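Side-chain contacts in XRE family transcriptional regulator (Enterobacter cloacae subsp. cloacae, PDB 6B8W), which probably binds DNA and regulates transcription, the chain described here being its C-terminal metal-binding cupin domain: residues 7-12 with 17-22; 39-44 with 75-80. One frame throughout, in Å; residues are numbered along the deposited sequence. Where two conformers were deposited one is given.

Contact 1. Residues 7-12 with 17-22; sequences PLFPWD and FDHFSI
Leu8 and His19 carry the centre of this contact, their side chains crossing at a slant. CD1 of Leu8 stands 3.3 Å from NE2 of His19, and CB of Leu8 lies over one face of the imidazole, offset toward its rim. The branch point of Leu8 also meets Ser21, CG to CB 3.8 Å. The backbones are tied nearby by Leu8 N donating to His19 O (2.8 Å, 164° at the hydrogen).

Phe9 lies alongside His19, pointing the same way; its CD2 comes to 3.9 Å from ND1 of His19, with the ring planes 49° apart, neither stacked nor edge-to-face. That ND1 is buried and has no hydrogen-bonding partner in the model.

Trp11 and Asp18 cross at about a right angle. With CG of Trp11 anti to its backbone N (chi1 153°), the indole swings toward Phe17, CZ3 3.7 Å from Phe17 N, its edge toward Asp18 OD1. Water 1 joins Asp18 OD1 (2.7 Å), Phe9 O and His19 N, while Asp18 OD2 bonds Tyr93 OH.

Water 2 joins Pro10 O to Phe17 O. Asp12 OD2 forms a salt bridge with Arg68 of the second subunit.

An antiparallel pair at Pro7 and Phe20 (CA to CA 4.3 Å) and a single, doubly hydrogen-bonded bridge at Asp12 and Phe17, shifted by two in register, with a water-bridged loop segment between them, thus complete a β-hairpin at the edge of the cupin's five-stranded sheet.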
loop_
_atom_site.group_PDB
_atom_site.type_symbol
_atom_site.label_atom_id
_atom_site.label_comp_id
_atom_site.label_asym_id
_atom_site.label_seq_id
_atom_site.Cartn_x
_atom_site.Cartn_y
_atom_site.Cartn_z
ATOM N N PRO A 7 -10.965 -1.717 5.036
ATOM C CA PRO A 7 -9.766 -2.553 5.112
ATOM C C PRO A 7 -9.452 -3.145 3.724
ATOM O O PRO A 7 -10.372 -3.616 3.050
ATOM C CB PRO A 7 -10.183 -3.662 6.074
ATOM C CG PRO A 7 -11.656 -3.786 5.873
ATOM C CD PRO A 7 -12.149 -2.392 5.608
ATOM N N LEU A 8 -8.196 -3.088 3.282
ATOM C CA LEU A 8 -7.849 -3.662 1.969
ATOM C C LEU A 8 -7.738 -5.176 2.053
ATOM O O LEU A 8 -7.963 -5.886 1.092
ATOM C CB LEU A 8 -6.557 -3.055 1.416
ATOM C CG LEU A 8 -6.723 -1.693 0.753
ATOM C CD1 LEU A 8 -5.397 -0.960 0.636
ATOM C CD2 LEU A 8 -7.373 -1.839 -0.616
ATOM N N PHE A 9 -7.331 -5.645 3.214
ATOM C CA PHE A 9 -7.180 -7.044 3.489
ATOM C C PHE A 9 -7.693 -7.215 4.896
ATOM O O PHE A 9 -7.675 -6.255 5.665
ATOM C CB PHE A 9 -5.710 -7.432 3.419
ATOM C CG PHE A 9 -5.108 -7.242 2.068
ATOM C CD1 PHE A 9 -5.293 -8.203 1.077
ATOM C CD2 PHE A 9 -4.361 -6.104 1.768
ATOM C CE1 PHE A 9 -4.752 -8.027 -0.189
ATOM C CE2 PHE A 9 -3.810 -5.928 0.501
ATOM C CZ PHE A 9 -4.007 -6.889 -0.471
ATOM N N PRO A 10 -8.190 -8.410 5.230
ATOM C CA PRO A 10 -8.604 -8.566 6.619
ATOM C C PRO A 10 -7.353 -8.590 7.511
ATOM O O PRO A 10 -6.214 -8.697 7.014
ATOM C CB PRO A 10 -9.314 -9.926 6.646
ATOM C CG PRO A 10 -8.891 -10.637 5.392
ATOM C CD PRO A 10 -8.535 -9.574 4.395
ATOM N N TRP A 11 -7.583 -8.394 8.800
ATOM C CA TRP A 11 -6.549 -8.480 9.807
ATOM C C TRP A 11 -5.669 -9.708 9.534
ATOM O O TRP A 11 -6.180 -10.784 9.288
ATOM C CB TRP A 11 -7.226 -8.562 11.175
ATOM C CG TRP A 11 -6.436 -9.251 12.194
ATOM C CD1 TRP A 11 -6.650 -10.509 12.693
ATOM C CD2 TRP A 11 -5.276 -8.756 12.828
ATOM N NE1 TRP A 11 -5.694 -10.810 13.619
ATOM C CE2 TRP A 11 -4.834 -9.746 13.720
ATOM C CE3 TRP A 11 -4.566 -7.569 12.735
ATOM C CZ2 TRP A 11 -3.721 -9.573 14.526
ATOM C CZ3 TRP A 11 -3.452 -7.403 13.529
ATOM C CH2 TRP A 11 -3.039 -8.397 14.410
ATOM N N ASP A 12 -4.355 -9.516 9.568
ATOM C CA ASP A 12 -3.391 -10.557 9.257
ATOM C C ASP A 12 -2.705 -10.994 10.552
ATOM O O ASP A 12 -1.785 -10.328 11.014
ATOM C CB ASP A 12 -2.376 -9.985 8.258
ATOM C CG ASP A 12 -1.511 -11.044 7.610
ATOM O OD1 ASP A 12 -1.125 -12.024 8.284
ATOM O OD2 ASP A 12 -1.183 -10.857 6.414
ATOM N N PHE A 17 -0.613 -7.328 11.108
ATOM C CA PHE A 17 -0.631 -6.243 10.135
ATOM C C PHE A 17 -2.033 -5.913 9.623
ATOM O O PHE A 17 -2.810 -6.807 9.312
ATOM C CB PHE A 17 0.299 -6.691 8.983
ATOM C CG PHE A 17 0.200 -5.874 7.722
ATOM C CD1 PHE A 17 0.680 -4.577 7.677
ATOM C CD2 PHE A 17 -0.293 -6.445 6.537
ATOM C CE1 PHE A 17 0.616 -3.831 6.498
ATOM C CE2 PHE A 17 -0.344 -5.707 5.358
ATOM C CZ PHE A 17 0.113 -4.401 5.336
ATOM N N ASP A 18 -2.348 -4.619 9.615
ATOM C CA ASP A 18 -3.584 -4.092 9.058
ATOM C C ASP A 18 -3.205 -3.174 7.911
ATOM O O ASP A 18 -2.141 -2.569 7.901
ATOM C CB ASP A 18 -4.409 -3.321 10.106
ATOM C CG ASP A 18 -5.503 -4.153 10.744
ATOM O OD1 ASP A 18 -6.063 -5.054 10.077
ATOM O OD2 ASP A 18 -5.857 -3.853 11.911
ATOM N N HIS A 19 -4.101 -3.060 6.952
ATOM C CA HIS A 19 -3.872 -2.265 5.755
ATOM C C HIS A 19 -5.240 -1.643 5.425
ATOM O O HIS A 19 -6.175 -2.346 5.021
ATOM C CB HIS A 19 -3.427 -3.203 4.644
ATOM C CG HIS A 19 -2.901 -2.517 3.434
ATOM N ND1 HIS A 19 -2.029 -3.128 2.564
ATOM C CD2 HIS A 19 -3.062 -1.254 2.978
ATOM C CE1 HIS A 19 -1.706 -2.280 1.600
ATOM N NE2 HIS A 19 -2.329 -1.140 1.821
ATOM N N PHE A 20 -5.349 -0.340 5.627
ATOM C CA PHE A 20 -6.577 0.370 5.425
ATOM C C PHE A 20 -6.489 1.302 4.246
ATOM O O PHE A 20 -5.441 1.877 3.975
ATOM C CB PHE A 20 -6.884 1.225 6.669
ATOM C CG PHE A 20 -7.022 0.431 7.923
ATOM C CD1 PHE A 20 -8.164 -0.342 8.142
ATOM C CD2 PHE A 20 -6.034 0.459 8.897
ATOM C CE1 PHE A 20 -8.303 -1.086 9.305
ATOM C CE2 PHE A 20 -6.168 -0.275 10.064
ATOM C CZ PHE A 20 -7.307 -1.051 10.269
ATOM N N SER A 21 -7.619 1.469 3.579
ATOM C CA SER A 21 -7.768 2.403 2.490
ATOM C C SER A 21 -8.731 3.469 3.017
ATOM O O SER A 21 -9.878 3.152 3.386
ATOM C CB SER A 21 -8.347 1.703 1.269
ATOM O OG SER A 21 -8.608 2.655 0.269
ATOM N N ILE A 22 -8.287 4.722 2.993
ATOM C CA ILE A 22 -9.040 5.827 3.580
ATOM C C ILE A 22 -9.257 6.957 2.590
ATOM O O ILE A 22 -8.333 7.356 1.893
ATOM C CB ILE A 22 -8.266 6.371 4.795
ATOM C CG1 ILE A 22 -8.029 5.238 5.814
ATOM C CG2 ILE A 22 -8.985 7.568 5.426
ATOM C CD1 ILE A 22 -7.180 5.630 7.004
HETATM O O HOH W 1 -6.807 -4.519 7.578
HETATM O O HOH W 2 -3.788 -7.133 6.658
#

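Contact 2. Residues 39-44 with 75-80; sequences VIEHVV and HAYRNS
Glu41 meets both His75 and Tyr77 through its carboxylate, and these polar contacts come first. Tyr77 OH donates to Glu41 OE2 at 2.6 Å, using the syn lone pair of that oxygen. The two side chains approach from opposite directions; OE2 lies at the edge of the phenol ring, in its plane, and the carboxylate is moderately turned from that plane. An extended glutamate chain, CG anti to the backbone N (chi1 177°), carries the group across the gap between strands whose axes are 11.3 Å apart. OE2 has a second partner in Ser89 OG.

His75 adds weaker bonds. Its NE2 lies 2.9 Å from Glu41 OE1, but the angle at the hydrogen is just 126°, and the imidazole is 78° from the carboxylate plane. The single N-H of NE2 is shared between this oxygen and Tyr77 OH, weakly in both cases; the hydroxyl sits in the plane of the imidazole at its edge. ND1 is engaged by Lys73 O, which would hold the ring's rotation and leave NE2 facing the other two groups.

The apolar part is small: Val43 CG2 touches Tyr77 CE2 at 3.9 Å, at the ring edge, while Phe87 packs against the tyrosine and Phe69 meets His75 edge-to-face.

Glu41, His75 and Tyr77 are manganese ligands in a structure of this protein, though no metal is bound to this chain. Carboxylate, imidazole and phenol converge here from facing walls of the barrel, consistent with a site whose ligand atoms stay gathered in the absence of the ion, through one short hydrogen bond and two weak ones.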
loop_
_atom_site.group_PDB
_atom_site.type_symbol
_atom_site.label_atom_id
_atom_site.label_comp_id
_atom_site.label_asym_id
_atom_site.label_seq_id
_atom_site.Cartn_x
_atom_site.Cartn_y
_atom_site.Cartn_z
ATOM N N VAL A 39 3.614 0.347 18.081
ATOM C CA VAL A 39 2.975 0.248 16.762
ATOM C C VAL A 39 3.671 1.179 15.758
ATOM O O VAL A 39 4.035 2.320 16.091
ATOM C CB VAL A 39 1.472 0.605 16.850
ATOM C CG1 VAL A 39 0.891 1.011 15.500
ATOM C CG2 VAL A 39 0.697 -0.546 17.468
ATOM N N ILE A 40 3.886 0.672 14.548
ATOM C CA ILE A 40 4.449 1.468 13.471
ATOM C C ILE A 40 3.340 1.675 12.435
ATOM O O ILE A 40 2.618 0.746 12.114
ATOM C CB ILE A 40 5.652 0.811 12.796
ATOM C CG1 ILE A 40 6.769 0.538 13.796
ATOM C CG2 ILE A 40 6.167 1.691 11.641
ATOM C CD1 ILE A 40 7.379 1.776 14.443
ATOM N N GLU A 41 3.215 2.907 11.952
ATOM C CA GLU A 41 2.274 3.254 10.919
ATOM C C GLU A 41 2.997 3.809 9.670
ATOM O O GLU A 41 4.005 4.527 9.779
ATOM C CB GLU A 41 1.215 4.248 11.423
ATOM C CG GLU A 41 0.242 4.687 10.328
ATOM C CD GLU A 41 -1.001 5.446 10.789
ATOM O OE1 GLU A 41 -1.220 5.631 12.013
ATOM O OE2 GLU A 41 -1.777 5.870 9.884
ATOM N N HIS A 42 2.503 3.416 8.494
ATOM C CA HIS A 42 2.976 3.964 7.220
ATOM C C HIS A 42 1.745 4.594 6.570
ATOM O O HIS A 42 0.675 4.004 6.559
ATOM C CB HIS A 42 3.490 2.895 6.233
ATOM C CG HIS A 42 4.781 2.240 6.608
ATOM N ND1 HIS A 42 4.863 1.235 7.546
ATOM C CD2 HIS A 42 6.037 2.395 6.113
ATOM C CE1 HIS A 42 6.114 0.818 7.636
ATOM N NE2 HIS A 42 6.848 1.505 6.777
ATOM N N VAL A 43 1.905 5.788 6.042
ATOM C CA VAL A 43 0.870 6.439 5.256
ATOM C C VAL A 43 1.477 6.629 3.871
ATOM O O VAL A 43 2.636 7.074 3.753
ATOM C CB VAL A 43 0.473 7.799 5.839
ATOM C CG1 VAL A 43 -0.334 8.624 4.842
ATOM C CG2 VAL A 43 -0.333 7.599 7.115
ATOM N N VAL A 44 0.719 6.242 2.848
ATOM C CA VAL A 44 1.100 6.423 1.449
ATOM C C VAL A 44 -0.094 7.052 0.752
ATOM O O VAL A 44 -1.215 6.547 0.859
ATOM C CB VAL A 44 1.433 5.088 0.749
ATOM C CG1 VAL A 44 1.734 5.316 -0.732
ATOM C CG2 VAL A 44 2.602 4.400 1.433
ATOM N N HIS A 75 -1.168 11.999 16.193
ATOM C CA HIS A 75 -0.959 12.461 14.823
ATOM C C HIS A 75 -2.309 12.752 14.231
ATOM O O HIS A 75 -3.327 12.373 14.819
ATOM C CB HIS A 75 -0.157 11.459 13.980
ATOM C CG HIS A 75 -0.726 10.078 13.917
ATOM N ND1 HIS A 75 -0.561 9.157 14.932
ATOM C CD2 HIS A 75 -1.372 9.425 12.919
ATOM C CE1 HIS A 75 -1.122 8.010 14.573
ATOM N NE2 HIS A 75 -1.623 8.150 13.360
ATOM N N ALA A 76 -2.309 13.423 13.084
ATOM C CA ALA A 76 -3.540 13.846 12.474
ATOM C C ALA A 76 -3.452 13.812 10.973
ATOM O O ALA A 76 -2.370 13.855 10.401
ATOM C CB ALA A 76 -3.901 15.239 12.956
ATOM N N TYR A 77 -4.615 13.729 10.348
ATOM C CA TYR A 77 -4.726 13.643 8.921
ATOM C C TYR A 77 -5.662 14.764 8.511
ATOM O O TYR A 77 -6.722 14.898 9.088
ATOM C CB TYR A 77 -5.358 12.295 8.520
ATOM C CG TYR A 77 -4.775 11.058 9.194
ATOM C CD1 TYR A 77 -5.186 10.680 10.459
ATOM C CD2 TYR A 77 -3.884 10.228 8.535
ATOM C CE1 TYR A 77 -4.685 9.541 11.077
ATOM C CE2 TYR A 77 -3.385 9.071 9.139
ATOM C CZ TYR A 77 -3.785 8.738 10.411
ATOM O OH TYR A 77 -3.311 7.594 11.045
ATOM N N ARG A 78 -5.293 15.524 7.492
ATOM C CA ARG A 78 -6.117 16.639 7.074
ATOM C C ARG A 78 -6.103 16.802 5.566
ATOM O O ARG A 78 -5.075 16.601 4.925
ATOM C CB ARG A 78 -5.633 17.920 7.770
ATOM C CG ARG A 78 -6.520 19.144 7.571
ATOM C CD ARG A 78 -6.061 20.326 8.423
ATOM N NE ARG A 78 -4.738 20.803 8.037
ATOM C CZ ARG A 78 -4.048 21.763 8.658
ATOM N NH1 ARG A 78 -4.534 22.384 9.732
ATOM N NH2 ARG A 78 -2.863 22.134 8.181
ATOM N N ASN A 79 -7.268 17.163 5.020
ATOM C CA ASN A 79 -7.410 17.442 3.598
ATOM C C ASN A 79 -7.713 18.915 3.431
ATOM O O ASN A 79 -8.812 19.354 3.756
ATOM C CB ASN A 79 -8.544 16.627 2.991
ATOM C CG ASN A 79 -8.620 16.773 1.477
ATOM O OD1 ASN A 79 -7.903 17.581 0.894
ATOM N ND2 ASN A 79 -9.489 15.992 0.836
ATOM N N SER A 80 -6.725 19.678 2.969
ATOM C CA SER A 80 -6.894 21.113 2.694
ATOM C C SER A 80 -7.024 21.425 1.202
ATOM O O SER A 80 -7.009 22.597 0.821
ATOM C CB SER A 80 -5.771 21.927 3.311
ATOM O OG SER A 80 -5.883 21.908 4.702
#

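Overall arrangement
The two contacts follow one another along the chain, with their centres about 15 Å apart; their nearest atoms are about 6 Å apart, so they do not touch. Both reach the five-stranded sheet, with strand 85-92 lying between strands 17-24 and 40-47. Contact 1 lies toward the outside, its centre about 11 Å from the centre of the chain, whereas the centre of contact 2 is about 3 Å from it and contact 2 holds the manganese-binding residues. The Phe20 side chain lies about 7 Å from that of Glu41 and about 8 Å from that of Tyr77. Across the dimer, Phe9 and Phe17 of contact 1 meet His42 of the second subunit edge-to-face.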